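L544 (Acanthamoeba polyphaga mimivirus, PDB 4AMQ) is a virion-associated, metal-binding nucleotidyltransferase that may act in transcription-coupled DNA repair. Local coordinates at residues I61-T65 against G274-Q278; K164-T168 against V185-V190; I283-R287 against L345-Y349; L295-K301 against K337-W341. One frame throughout, in Å; residues are numbered along the deposited sequence.

How the contacts relate
Only contact 1 joins the two family domains of the chain; contact 2 stays within the nucleotidyltransferase domain, and contacts 3 and 4 lie within the helical domain. Helix 274-292 serves both contact 1 and contact 3, whose centres are 15 Å apart, while helix 334-368 serves contacts 3 and 4, which touch where Tyr-286 OH reaches Ile-338 O. Contacts 1 and 2 are buried, yet the first combines ring packing with a hydrogen bond from a side-chain amide and waters, whereas the second is mainly apolar and aromatic. Of the partly buried pair, contact 3 sets a cation-pi pair and weak polar bonds beside its apolar packing, and contact 4 is mostly apolar packing without hydrogen bonds.

Contact 1 of 4, residues I61-T65 against G274-Q278; sequences IPYIT and GLYKQ
Tyr-63 lays its ring on the first turn of helix 274-292, and the packing there is close. Leu-275 N sits 3.7 Å above the plane, over the ring centre, and Leu-275 CB makes a CH-pi contact over the face, 4.3 Å from the centroid of the Tyr-63 ring. Gly-274 CA approaches obliquely, 3.5 Å from Tyr-63 CD2. Because Gly-274 has no side chain, the ring can come right down on the backbone.

The direct polar link is a single hydrogen bond from Gln-278 NE2 to Ile-64 O, 2.9 Å long, with an N-H...O angle of 147° and the donor tilted 27° from the carbonyl plane. CG of Gln-278 stands opposite its own backbone N (chi1 -166°) and the chain continues extended, carrying the amide past Tyr-63 CB to the loop. Leu-24 O also accepts from NE2 and Arg-282 donates to OE1, so the amide is held at both of its ends.

Water supplies the remaining polar links. One molecule donates to Tyr-63 O at 2.9 Å and to Gly-274 O at 2.8 Å, and accepts from Lys-277 NZ at 3.0 Å; a second joins Thr-65 OG1 more loosely to the same ammonium. The bent end of Lys-277, which meets Ile-61 CD1 tip to tip, has Glu-270 as its salt-bridge partner.

The loop 61-65 runs between helix 55-58 and strand 66-72, directly ahead of the manganese-binding Asp-66 and Asp-68, so this contact sets the start of helix 274-292, with helix 259-272 alongside, against the approach to the metal site.

Contact 2 of 4, residues K164-T168 against V185-V190; sequences KLRWT and VSFQDV
Val-185 opens the second segment by placing CG1 3.9 Å from Trp-167 CH2, at the far end of the indole. At Ser-186 the chain passes from strand to helix, and it is the backbone that meets the indole, with the carbonyl carbon C 3.6 Å from Trp-167 CH2.

Phe-187 carries the main aromatic contact. Its N lies 3.3 Å from Trp-167 CH2, and its CB stands over the six-membered ring in a CH-pi contact. The phenyl ring then turns its edge to the indole face in a T-shaped stack: the centroids of the Phe-187 ring and the six-membered ring of Trp-167 are 4.8 Å apart, and the planes stand at 87°. CD1 leads that edge, sitting 3.4 Å above the middle of the indole and 3.5 Å from Trp-167 CD2.

One helical turn later, Val-190 sends CG2 to Trp-167 CZ2 at 3.8 Å, the two side chains running past one another head to tail. The same methyl reaches Leu-165 CD1 at 4.2 Å. Trp-167 NE1 donates to Cys-106 O, which ties the indole to strand 99-108 and limits its rotation.

Leu-165 and Trp-167, alternate residues of an outermost strand of the six-stranded mixed sheet, point to the same side. The arrangement is the packing of a helix and a short hairpin strand, 184-186 paired with 176-178, over one face of the mixed sheet of the nucleotidyltransferase domain, at its outer strand 164-167.

Contact 3 of 4, residues I283-R287 against L345-Y349; sequences IDSYR and LTQLY
Two near-antiparallel helices of the helical domain, 274-292 and 334-368, pack here through Ile-283 and Leu-345 in the middle and a polar group around Tyr-349 beside them. Their short segments approach to 10.7 Å between axes, with N-to-C directions 149° apart.

Ile-283 CG2 reaches two partners, Leu-345 CB at 4.0 Å and Tyr-349 CD1 at 3.7 Å, while its CD1 extends to Leu-348. Next to it Leu-345 CD1 stands over one face of Tyr-286, 3.6 Å from the ring centroid and displaced toward CG, a CH-pi contact in which the two side chains lie nearly perpendicular. The hydroxyl of Tyr-286 bonds to Ile-338 O further back along the second helix. Helix 297-311 closes over this apolar side, with Ile-307 against Ile-283 and Ile-304 against Leu-345, so the pair forms part of a helical bundle.

On the more exposed side Arg-287 stretches out straight and spreads its guanidinium over the face of Tyr-349 in a cation-pi contact. CZ lies 4.3 Å from the centroid of the Tyr-349 ring, and the two planes are inclined by 34°. At the guanidinium edge NH2 makes a weak 3.4 Å hydrogen bond to Thr-346 OG1. NH1 forms a long salt bridge, 3.5 Å, with OD1 of Asp-284 one turn earlier, and that carboxylate also comes obliquely to the Tyr-349 ring near CE1.

Contact 4 of 4, residues L295-K301 against K337-W341; sequences LDLDTAK and KIIAW
Ile-338 holds CG1 opposite its carbonyl carbon (chi1 -57°) and extends it, which drives CD1 into the turn where helix 297-311 begins, 3.8 Å from Leu-297 N and close to Leu-295 O. Its other branch, CG2, slides along Leu-295 CD2 at 3.9 Å. Leu-297 sets CG opposite its backbone N (chi1 178°), which swings CD1 in among Lys-337 CD, Ile-338 CG1 and Trp-341 CZ3.

The indole of Trp-341 completes the surface. CZ3 comes obliquely to Ala-300 CB at 4.1 Å and to Lys-301 N at 3.9 Å, so the short alanine lets the helix backbone approach the ring. The segment axes come within 10.4 Å of each other, their directions 32° apart.

Asp-296 caps the helix start: its OD1 accepts Thr-299 N at 3.1 Å and, through the syn lone pair, Thr-299 OG1 at 2.7 Å. Trp-341 NE1 turns instead to Ser-329 and Ile-325 of helix 319-331, by weak bonds.

With no hydrogen bond between the segments, the contact rests mainly on van der Waals packing of apolar side chains, some of it against backbone; the ammonium groups of Lys-301 and Lys-337, 5.1 Å apart at NZ, probably add a mild repulsion at the margin.

Contact 1 of 4, residues I61-T65 against G274-Q278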
loop_
_atom_site.group_PDB
_atom_site.type_symbol
_atom_site.label_atom_id
_atom_site.label_comp_id
_atom_site.label_asym_id
_atom_site.label_seq_id
_atom_site.Cartn_x
_atom_site.Cartn_y
_atom_site.Cartn_z
ATOM N N ILE A 61 14.063 1.227 8.173
ATOM C CA ILE A 61 14.260 2.512 7.509
ATOM C C ILE A 61 13.834 3.654 8.428
ATOM O O ILE A 61 12.862 3.526 9.171
ATOM C CB ILE A 61 13.478 2.605 6.184
ATOM C CG1 ILE A 61 11.973 2.476 6.436
ATOM C CG2 ILE A 61 13.959 1.541 5.202
ATOM C CD1 ILE A 61 11.127 2.762 5.219
ATOM N N PRO A 62 14.568 4.776 8.382
ATOM C CA PRO A 62 14.332 5.890 9.307
ATOM C C PRO A 62 12.926 6.480 9.192
ATOM O O PRO A 62 12.314 6.788 10.212
ATOM C CB PRO A 62 15.387 6.924 8.894
ATOM C CG PRO A 62 15.770 6.557 7.502
ATOM C CD PRO A 62 15.657 5.064 7.435
ATOM N N TYR A 63 12.422 6.630 7.972
ATOM C CA TYR A 63 11.095 7.200 7.777
ATOM C C TYR A 63 10.046 6.117 7.579
ATOM O O TYR A 63 9.649 5.824 6.452
ATOM C CB TYR A 63 11.090 8.165 6.594
ATOM C CG TYR A 63 11.936 9.400 6.814
ATOM C CD1 TYR A 63 11.431 10.496 7.502
ATOM C CD2 TYR A 63 13.238 9.469 6.331
ATOM C CE1 TYR A 63 12.200 11.629 7.702
ATOM C CE2 TYR A 63 14.013 10.595 6.525
ATOM C CZ TYR A 63 13.491 11.672 7.211
ATOM O OH TYR A 63 14.261 12.795 7.408
ATOM N N ILE A 64 9.595 5.534 8.685
ATOM C CA ILE A 64 8.659 4.414 8.642
ATOM C C ILE A 64 7.474 4.677 7.713
ATOM O O ILE A 64 6.846 5.735 7.772
ATOM C CB ILE A 64 8.140 4.064 10.050
ATOM C CG1 ILE A 64 9.309 3.700 10.967
ATOM C CG2 ILE A 64 7.136 2.920 9.983
ATOM C CD1 ILE A 64 8.890 3.340 12.371
ATOM N N THR A 65 7.182 3.706 6.852
ATOM C CA THR A 65 6.066 3.806 5.918
ATOM C C THR A 65 4.938 2.869 6.326
ATOM O O THR A 65 3.813 3.304 6.573
ATOM C CB THR A 65 6.503 3.482 4.483
ATOM O OG1 THR A 65 7.135 2.194 4.452
ATOM C CG2 THR A 65 7.480 4.531 3.982
ATOM N N GLY A 274 13.977 10.099 2.002
ATOM C CA GLY A 274 13.083 9.299 2.818
ATOM C C GLY A 274 11.731 9.934 3.095
ATOM O O GLY A 274 10.709 9.253 3.063
ATOM N N LEU A 275 11.720 11.236 3.363
ATOM C CA LEU A 275 10.481 11.926 3.733
ATOM C C LEU A 275 9.540 12.099 2.538
ATOM O O LEU A 275 8.319 12.084 2.694
ATOM C CB LEU A 275 10.778 13.279 4.392
ATOM C CG LEU A 275 9.560 14.059 4.903
ATOM C CD1 LEU A 275 8.670 13.180 5.773
ATOM C CD2 LEU A 275 9.984 15.318 5.659
ATOM N N TYR A 276 10.111 12.263 1.350
ATOM C CA TYR A 276 9.315 12.317 0.128
ATOM C C TYR A 276 8.512 11.031 -0.047
ATOM O O TYR A 276 7.335 11.068 -0.398
ATOM C CB TYR A 276 10.207 12.524 -1.096
ATOM C CG TYR A 276 10.915 13.859 -1.147
ATOM C CD1 TYR A 276 12.066 14.082 -0.408
ATOM C CD2 TYR A 276 10.441 14.891 -1.947
ATOM C CE1 TYR A 276 12.721 15.293 -0.453
ATOM C CE2 TYR A 276 11.093 16.110 -1.999
ATOM C CZ TYR A 276 12.233 16.303 -1.248
ATOM O OH TYR A 276 12.894 17.509 -1.289
ATOM N N LYS A 277 9.159 9.894 0.187
ATOM C CA LYS A 277 8.503 8.599 0.033
ATOM C C LYS A 277 7.453 8.379 1.120
ATOM O O LYS A 277 6.376 7.848 0.852
ATOM C CB LYS A 277 9.536 7.460 0.029
ATOM C CG LYS A 277 8.945 6.064 0.161
ATOM C CD LYS A 277 9.897 4.995 -0.377
ATOM C CE LYS A 277 11.243 5.000 0.334
ATOM N NZ LYS A 277 11.144 4.524 1.741
ATOM N N GLN A 278 7.765 8.800 2.341
ATOM C CA GLN A 278 6.858 8.598 3.465
ATOM C C GLN A 278 5.575 9.404 3.280
ATOM O O GLN A 278 4.484 8.918 3.566
ATOM C CB GLN A 278 7.538 8.961 4.790
ATOM C CG GLN A 278 6.794 8.455 6.022
ATOM C CD GLN A 278 7.208 9.172 7.295
ATOM O OE1 GLN A 278 7.086 10.395 7.400
ATOM N NE2 GLN A 278 7.697 8.415 8.268
HETATM O O HOH W 1 10.069 6.593 3.669
HETATM O O HOH W 2 9.202 1.743 1.998
#

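Contact 2 of 4, residues K164-T168 against V185-V190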
loop_
_atom_site.group_PDB
_atom_site.type_symbol
_atom_site.label_atom_id
_atom_site.label_comp_id
_atom_site.label_asym_id
_atom_site.label_seq_id
_atom_site.Cartn_x
_atom_site.Cartn_y
_atom_site.Cartn_z
ATOM N N LYS A 164 -8.960 -9.858 -7.122
ATOM C CA LYS A 164 -8.701 -10.259 -5.742
ATOM C C LYS A 164 -9.849 -9.835 -4.831
ATOM O O LYS A 164 -10.203 -8.658 -4.778
ATOM C CB LYS A 164 -7.392 -9.649 -5.239
ATOM C CG LYS A 164 -6.196 -9.952 -6.115
ATOM C CD LYS A 164 -5.916 -11.446 -6.190
ATOM C CE LYS A 164 -5.370 -11.981 -4.876
ATOM N NZ LYS A 164 -5.025 -13.428 -4.977
ATOM N N LEU A 165 -10.425 -10.796 -4.115
ATOM C CA LEU A 165 -11.551 -10.514 -3.238
ATOM C C LEU A 165 -11.122 -9.811 -1.952
ATOM O O LEU A 165 -10.454 -10.399 -1.099
ATOM C CB LEU A 165 -12.313 -11.798 -2.908
ATOM C CG LEU A 165 -13.017 -12.490 -4.078
ATOM C CD1 LEU A 165 -13.716 -13.754 -3.610
ATOM C CD2 LEU A 165 -14.009 -11.545 -4.740
ATOM N N ARG A 166 -11.507 -8.545 -1.822
ATOM C CA ARG A 166 -11.257 -7.799 -0.598
ATOM C C ARG A 166 -12.515 -7.809 0.261
ATOM O O ARG A 166 -13.513 -7.177 -0.080
ATOM C CB ARG A 166 -10.834 -6.359 -0.913
ATOM C CG ARG A 166 -9.690 -6.253 -1.917
ATOM C CD ARG A 166 -9.075 -4.853 -1.945
ATOM N NE ARG A 166 -10.019 -3.827 -2.380
ATOM C CZ ARG A 166 -9.688 -2.559 -2.616
ATOM N NH1 ARG A 166 -8.434 -2.160 -2.463
ATOM N NH2 ARG A 166 -10.610 -1.690 -3.008
ATOM N N TRP A 167 -12.470 -8.541 1.368
ATOM C CA TRP A 167 -13.610 -8.630 2.274
ATOM C C TRP A 167 -13.562 -7.510 3.313
ATOM O O TRP A 167 -12.516 -7.253 3.910
ATOM C CB TRP A 167 -13.627 -9.993 2.975
ATOM C CG TRP A 167 -13.774 -11.161 2.035
ATOM C CD1 TRP A 167 -12.865 -11.587 1.110
ATOM C CD2 TRP A 167 -14.892 -12.052 1.936
ATOM N NE1 TRP A 167 -13.350 -12.681 0.437
ATOM C CE2 TRP A 167 -14.594 -12.987 0.926
ATOM C CE3 TRP A 167 -16.120 -12.145 2.601
ATOM C CZ2 TRP A 167 -15.475 -14.004 0.564
ATOM C CZ3 TRP A 167 -16.994 -13.157 2.241
ATOM C CH2 TRP A 167 -16.668 -14.072 1.232
ATOM N N THR A 168 -14.690 -6.836 3.522
ATOM C CA THR A 168 -14.804 -5.890 4.627
ATOM C C THR A 168 -15.075 -6.673 5.904
ATOM O O THR A 168 -15.421 -7.856 5.848
ATOM C CB THR A 168 -15.946 -4.877 4.413
ATOM O OG1 THR A 168 -17.187 -5.577 4.279
ATOM C CG2 THR A 168 -15.701 -4.040 3.164
ATOM N N VAL A 185 -21.073 -15.209 -2.958
ATOM C CA VAL A 185 -19.907 -15.997 -2.568
ATOM C C VAL A 185 -19.792 -16.069 -1.051
ATOM O O VAL A 185 -20.149 -15.122 -0.349
ATOM C CB VAL A 185 -18.611 -15.416 -3.156
ATOM C CG1 VAL A 185 -18.157 -14.210 -2.346
ATOM C CG2 VAL A 185 -17.524 -16.477 -3.191
ATOM N N SER A 186 -19.302 -17.196 -0.545
ATOM C CA SER A 186 -19.205 -17.403 0.896
ATOM C C SER A 186 -17.755 -17.514 1.357
ATOM O O SER A 186 -16.908 -18.065 0.654
ATOM C CB SER A 186 -19.998 -18.640 1.318
ATOM O OG SER A 186 -19.799 -18.926 2.692
ATOM N N PHE A 187 -17.480 -16.993 2.548
ATOM C CA PHE A 187 -16.113 -16.885 3.042
ATOM C C PHE A 187 -15.488 -18.241 3.345
ATOM O O PHE A 187 -14.301 -18.452 3.107
ATOM C CB PHE A 187 -16.057 -15.995 4.282
ATOM C CG PHE A 187 -14.665 -15.655 4.719
ATOM C CD1 PHE A 187 -13.976 -14.606 4.132
ATOM C CD2 PHE A 187 -14.039 -16.387 5.711
ATOM C CE1 PHE A 187 -12.691 -14.293 4.533
ATOM C CE2 PHE A 187 -12.756 -16.080 6.116
ATOM C CZ PHE A 187 -12.081 -15.030 5.527
ATOM N N GLN A 188 -16.284 -19.161 3.875
ATOM C CA GLN A 188 -15.779 -20.492 4.175
ATOM C C GLN A 188 -15.266 -21.193 2.918
ATOM O O GLN A 188 -14.229 -21.856 2.952
ATOM C CB GLN A 188 -16.849 -21.337 4.865
ATOM C CG GLN A 188 -16.372 -22.726 5.243
ATOM C CD GLN A 188 -15.067 -22.694 6.014
ATOM O OE1 GLN A 188 -14.934 -21.972 7.002
ATOM N NE2 GLN A 188 -14.089 -23.467 5.554
ATOM N N ASP A 189 -15.987 -21.040 1.810
ATOM C CA ASP A 189 -15.583 -21.643 0.545
ATOM C C ASP A 189 -14.217 -21.112 0.144
ATOM O O ASP A 189 -13.338 -21.867 -0.273
ATOM C CB ASP A 189 -16.592 -21.323 -0.563
ATOM C CG ASP A 189 -17.891 -22.095 -0.426
ATOM O OD1 ASP A 189 -18.078 -22.794 0.594
ATOM O OD2 ASP A 189 -18.734 -21.987 -1.343
ATOM N N VAL A 190 -14.046 -19.802 0.282
ATOM C CA VAL A 190 -12.810 -19.141 -0.123
ATOM C C VAL A 190 -11.588 -19.610 0.672
ATOM O O VAL A 190 -10.534 -19.866 0.097
ATOM C CB VAL A 190 -12.940 -17.609 -0.034
ATOM C CG1 VAL A 190 -11.600 -16.951 -0.261
ATOM C CG2 VAL A 190 -13.965 -17.109 -1.047
#

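Contact 3 of 4, residues I283-R287 against L345-Y349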
loop_
_atom_site.group_PDB
_atom_site.type_symbol
_atom_site.label_atom_id
_atom_site.label_comp_id
_atom_site.label_asym_id
_atom_site.label_seq_id
_atom_site.Cartn_x
_atom_site.Cartn_y
_atom_site.Cartn_z
ATOM N N ILE A 283 -0.213 9.838 2.083
ATOM C CA ILE A 283 -1.321 10.281 1.239
ATOM C C ILE A 283 -2.103 9.080 0.691
ATOM O O ILE A 283 -3.325 9.128 0.588
ATOM C CB ILE A 283 -0.827 11.163 0.077
ATOM C CG1 ILE A 283 -0.324 12.508 0.609
ATOM C CG2 ILE A 283 -1.934 11.384 -0.938
ATOM C CD1 ILE A 283 0.411 13.336 -0.417
ATOM N N ASP A 284 -1.400 8.002 0.346
ATOM C CA ASP A 284 -2.068 6.757 -0.043
ATOM C C ASP A 284 -2.938 6.196 1.092
ATOM O O ASP A 284 -4.001 5.633 0.847
ATOM C CB ASP A 284 -1.050 5.705 -0.478
ATOM C CG ASP A 284 -0.529 5.935 -1.878
ATOM O OD1 ASP A 284 -1.270 6.498 -2.715
ATOM O OD2 ASP A 284 0.622 5.533 -2.144
ATOM N N SER A 285 -2.481 6.352 2.331
ATOM C CA SER A 285 -3.256 5.921 3.494
ATOM C C SER A 285 -4.590 6.669 3.604
ATOM O O SER A 285 -5.632 6.064 3.856
ATOM C CB SER A 285 -2.440 6.096 4.774
ATOM O OG SER A 285 -1.311 5.244 4.761
ATOM N N TYR A 286 -4.549 7.985 3.411
ATOM C CA TYR A 286 -5.762 8.796 3.376
ATOM C C TYR A 286 -6.712 8.239 2.319
ATOM O O TYR A 286 -7.859 7.899 2.615
ATOM C CB TYR A 286 -5.396 10.251 3.060
ATOM C CG TYR A 286 -6.516 11.260 3.224
ATOM C CD1 TYR A 286 -7.559 11.332 2.306
ATOM C CD2 TYR A 286 -6.521 12.151 4.290
ATOM C CE1 TYR A 286 -8.576 12.261 2.450
ATOM C CE2 TYR A 286 -7.536 13.082 4.443
ATOM C CZ TYR A 286 -8.556 13.134 3.519
ATOM O OH TYR A 286 -9.560 14.057 3.672
ATOM N N ARG A 287 -6.219 8.130 1.087
ATOM C CA ARG A 287 -7.004 7.622 -0.039
ATOM C C ARG A 287 -7.616 6.254 0.223
ATOM O O ARG A 287 -8.811 6.047 0.014
ATOM C CB ARG A 287 -6.134 7.523 -1.290
ATOM C CG ARG A 287 -5.721 8.848 -1.877
ATOM C CD ARG A 287 -4.565 8.636 -2.831
ATOM N NE ARG A 287 -4.397 9.751 -3.751
ATOM C CZ ARG A 287 -3.534 9.748 -4.759
ATOM N NH1 ARG A 287 -2.764 8.691 -4.964
ATOM N NH2 ARG A 287 -3.441 10.799 -5.560
ATOM N N LEU A 345 -5.058 16.577 -1.977
ATOM C CA LEU A 345 -3.950 15.664 -1.704
ATOM C C LEU A 345 -3.481 14.989 -2.987
ATOM O O LEU A 345 -2.345 14.533 -3.077
ATOM C CB LEU A 345 -4.335 14.614 -0.656
ATOM C CG LEU A 345 -4.427 15.095 0.794
ATOM C CD1 LEU A 345 -4.792 13.940 1.720
ATOM C CD2 LEU A 345 -3.123 15.746 1.238
ATOM N N THR A 346 -4.362 14.933 -3.980
ATOM C CA THR A 346 -4.010 14.352 -5.271
ATOM C C THR A 346 -3.025 15.246 -6.024
ATOM O O THR A 346 -2.056 14.759 -6.608
ATOM C CB THR A 346 -5.256 14.092 -6.133
ATOM O OG1 THR A 346 -6.042 13.058 -5.527
ATOM C CG2 THR A 346 -4.852 13.658 -7.538
ATOM N N GLN A 347 -3.274 16.551 -6.009
ATOM C CA GLN A 347 -2.343 17.505 -6.598
ATOM C C GLN A 347 -1.009 17.448 -5.869
ATOM O O GLN A 347 0.051 17.433 -6.494
ATOM C CB GLN A 347 -2.903 18.926 -6.529
ATOM C CG GLN A 347 -4.173 19.134 -7.332
ATOM C CD GLN A 347 -4.839 20.464 -7.028
ATOM O OE1 GLN A 347 -4.186 21.509 -6.999
ATOM N NE2 GLN A 347 -6.146 20.429 -6.789
ATOM N N LEU A 348 -1.073 17.423 -4.541
ATOM C CA LEU A 348 0.123 17.362 -3.712
ATOM C C LEU A 348 0.921 16.102 -4.018
ATOM O O LEU A 348 2.146 16.134 -4.098
ATOM C CB LEU A 348 -0.251 17.402 -2.230
ATOM C CG LEU A 348 0.913 17.483 -1.242
ATOM C CD1 LEU A 348 1.784 18.696 -1.537
ATOM C CD2 LEU A 348 0.401 17.522 0.193
ATOM N N TYR A 349 0.213 14.991 -4.190
ATOM C CA TYR A 349 0.839 13.718 -4.504
ATOM C C TYR A 349 1.651 13.852 -5.790
ATOM O O TYR A 349 2.815 13.463 -5.851
ATOM C CB TYR A 349 -0.238 12.644 -4.665
ATOM C CG TYR A 349 0.282 11.227 -4.719
ATOM C CD1 TYR A 349 0.457 10.485 -3.556
ATOM C CD2 TYR A 349 0.578 10.621 -5.933
ATOM C CE1 TYR A 349 0.920 9.187 -3.599
ATOM C CE2 TYR A 349 1.044 9.320 -5.986
ATOM C CZ TYR A 349 1.212 8.608 -4.815
ATOM O OH TYR A 349 1.677 7.313 -4.860
#

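Contact 4 of 4, residues L295-K301 against K337-W341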
loop_
_atom_site.group_PDB
_atom_site.type_symbol
_atom_site.label_atom_id
_atom_site.label_comp_id
_atom_site.label_asym_id
_atom_site.label_seq_id
_atom_site.Cartn_x
_atom_site.Cartn_y
_atom_site.Cartn_z
ATOM N N LEU A 295 -12.870 6.581 6.764
ATOM C CA LEU A 295 -12.185 7.789 7.212
ATOM C C LEU A 295 -13.169 8.749 7.873
ATOM O O LEU A 295 -14.043 9.299 7.211
ATOM C CB LEU A 295 -11.503 8.489 6.031
ATOM C CG LEU A 295 -10.548 9.636 6.375
ATOM C CD1 LEU A 295 -9.400 9.135 7.238
ATOM C CD2 LEU A 295 -10.014 10.303 5.113
ATOM N N ASP A 296 -13.040 8.940 9.182
ATOM C CA ASP A 296 -13.831 9.958 9.858
ATOM C C ASP A 296 -13.072 11.285 9.874
ATOM O O ASP A 296 -11.880 11.335 9.557
ATOM C CB ASP A 296 -14.241 9.513 11.269
ATOM C CG ASP A 296 -13.058 9.335 12.198
ATOM O OD1 ASP A 296 -11.914 9.315 11.709
ATOM O OD2 ASP A 296 -13.276 9.207 13.421
ATOM N N LEU A 297 -13.771 12.360 10.219
ATOM C CA LEU A 297 -13.187 13.696 10.158
ATOM C C LEU A 297 -11.942 13.798 11.025
ATOM O O LEU A 297 -10.915 14.321 10.595
ATOM C CB LEU A 297 -14.210 14.759 10.575
ATOM C CG LEU A 297 -13.698 16.202 10.585
ATOM C CD1 LEU A 297 -13.082 16.553 9.244
ATOM C CD2 LEU A 297 -14.816 17.179 10.936
ATOM N N ASP A 298 -12.043 13.296 12.251
ATOM C CA ASP A 298 -10.941 13.358 13.203
ATOM C C ASP A 298 -9.662 12.707 12.668
ATOM O O ASP A 298 -8.564 13.210 12.890
ATOM C CB ASP A 298 -11.356 12.729 14.534
ATOM C CG ASP A 298 -10.170 12.377 15.409
ATOM O OD1 ASP A 298 -9.503 13.304 15.916
ATOM O OD2 ASP A 298 -9.911 11.170 15.598
ATOM N N THR A 299 -9.805 11.596 11.954
ATOM C CA THR A 299 -8.642 10.918 11.397
ATOM C C THR A 299 -8.120 11.670 10.178
ATOM O O THR A 299 -6.910 11.823 10.008
ATOM C CB THR A 299 -8.951 9.453 11.034
ATOM O OG1 THR A 299 -9.365 8.752 12.213
ATOM C CG2 THR A 299 -7.720 8.772 10.451
ATOM N N ALA A 300 -9.037 12.150 9.340
ATOM C CA ALA A 300 -8.656 12.931 8.169
ATOM C C ALA A 300 -7.882 14.170 8.591
ATOM O O ALA A 300 -6.883 14.532 7.972
ATOM C CB ALA A 300 -9.887 13.328 7.360
ATOM N N LYS A 301 -8.355 14.816 9.650
ATOM C CA LYS A 301 -7.721 16.023 10.157
ATOM C C LYS A 301 -6.327 15.739 10.701
ATOM O O LYS A 301 -5.398 16.504 10.463
ATOM C CB LYS A 301 -8.581 16.673 11.246
ATOM C CG LYS A 301 -7.878 17.806 11.970
ATOM C CD LYS A 301 -8.741 18.407 13.073
ATOM C CE LYS A 301 -9.921 19.173 12.507
ATOM N NZ LYS A 301 -10.637 19.922 13.580
ATOM N N LYS A 337 -15.365 18.743 3.664
ATOM C CA LYS A 337 -13.971 19.001 3.989
ATOM C C LYS A 337 -13.079 17.797 3.653
ATOM O O LYS A 337 -12.015 17.949 3.042
ATOM C CB LYS A 337 -13.844 19.372 5.469
ATOM C CG LYS A 337 -12.451 19.779 5.894
ATOM C CD LYS A 337 -12.374 20.014 7.401
ATOM C CE LYS A 337 -13.044 21.309 7.814
ATOM N NZ LYS A 337 -12.763 21.631 9.244
ATOM N N ILE A 338 -13.518 16.604 4.047
ATOM C CA ILE A 338 -12.765 15.373 3.788
ATOM C C ILE A 338 -12.549 15.166 2.287
ATOM O O ILE A 338 -11.452 14.810 1.841
ATOM C CB ILE A 338 -13.492 14.135 4.361
ATOM C CG1 ILE A 338 -13.729 14.297 5.868
ATOM C CG2 ILE A 338 -12.705 12.865 4.076
ATOM C CD1 ILE A 338 -14.362 13.077 6.535
ATOM N N ILE A 339 -13.610 15.393 1.522
ATOM C CA ILE A 339 -13.585 15.277 0.069
ATOM C C ILE A 339 -12.669 16.312 -0.594
ATOM O O ILE A 339 -11.848 15.967 -1.444
ATOM C CB ILE A 339 -15.010 15.417 -0.498
ATOM C CG1 ILE A 339 -15.875 14.246 -0.023
ATOM C CG2 ILE A 339 -14.983 15.509 -2.020
ATOM C CD1 ILE A 339 -17.366 14.466 -0.216
ATOM N N ALA A 340 -12.818 17.577 -0.208
ATOM C CA ALA A 340 -11.986 18.646 -0.756
ATOM C C ALA A 340 -10.511 18.377 -0.478
ATOM O O ALA A 340 -9.661 18.574 -1.346
ATOM C CB ALA A 340 -12.396 19.989 -0.189
ATOM N N TRP A 341 -10.215 17.930 0.739
ATOM C CA TRP A 341 -8.861 17.529 1.104
ATOM C C TRP A 341 -8.355 16.405 0.207
ATOM O O TRP A 341 -7.223 16.441 -0.264
ATOM C CB TRP A 341 -8.815 17.066 2.558
ATOM C CG TRP A 341 -8.700 18.167 3.541
ATOM C CD1 TRP A 341 -8.261 19.442 3.307
ATOM C CD2 TRP A 341 -9.028 18.119 4.941
ATOM N NE1 TRP A 341 -8.291 20.176 4.468
ATOM C CE2 TRP A 341 -8.761 19.379 5.478
ATOM C CE3 TRP A 341 -9.522 17.101 5.769
ATOM C CZ2 TRP A 341 -8.969 19.669 6.829
ATOM C CZ3 TRP A 341 -9.729 17.397 7.104
ATOM C CH2 TRP A 341 -9.452 18.666 7.621
#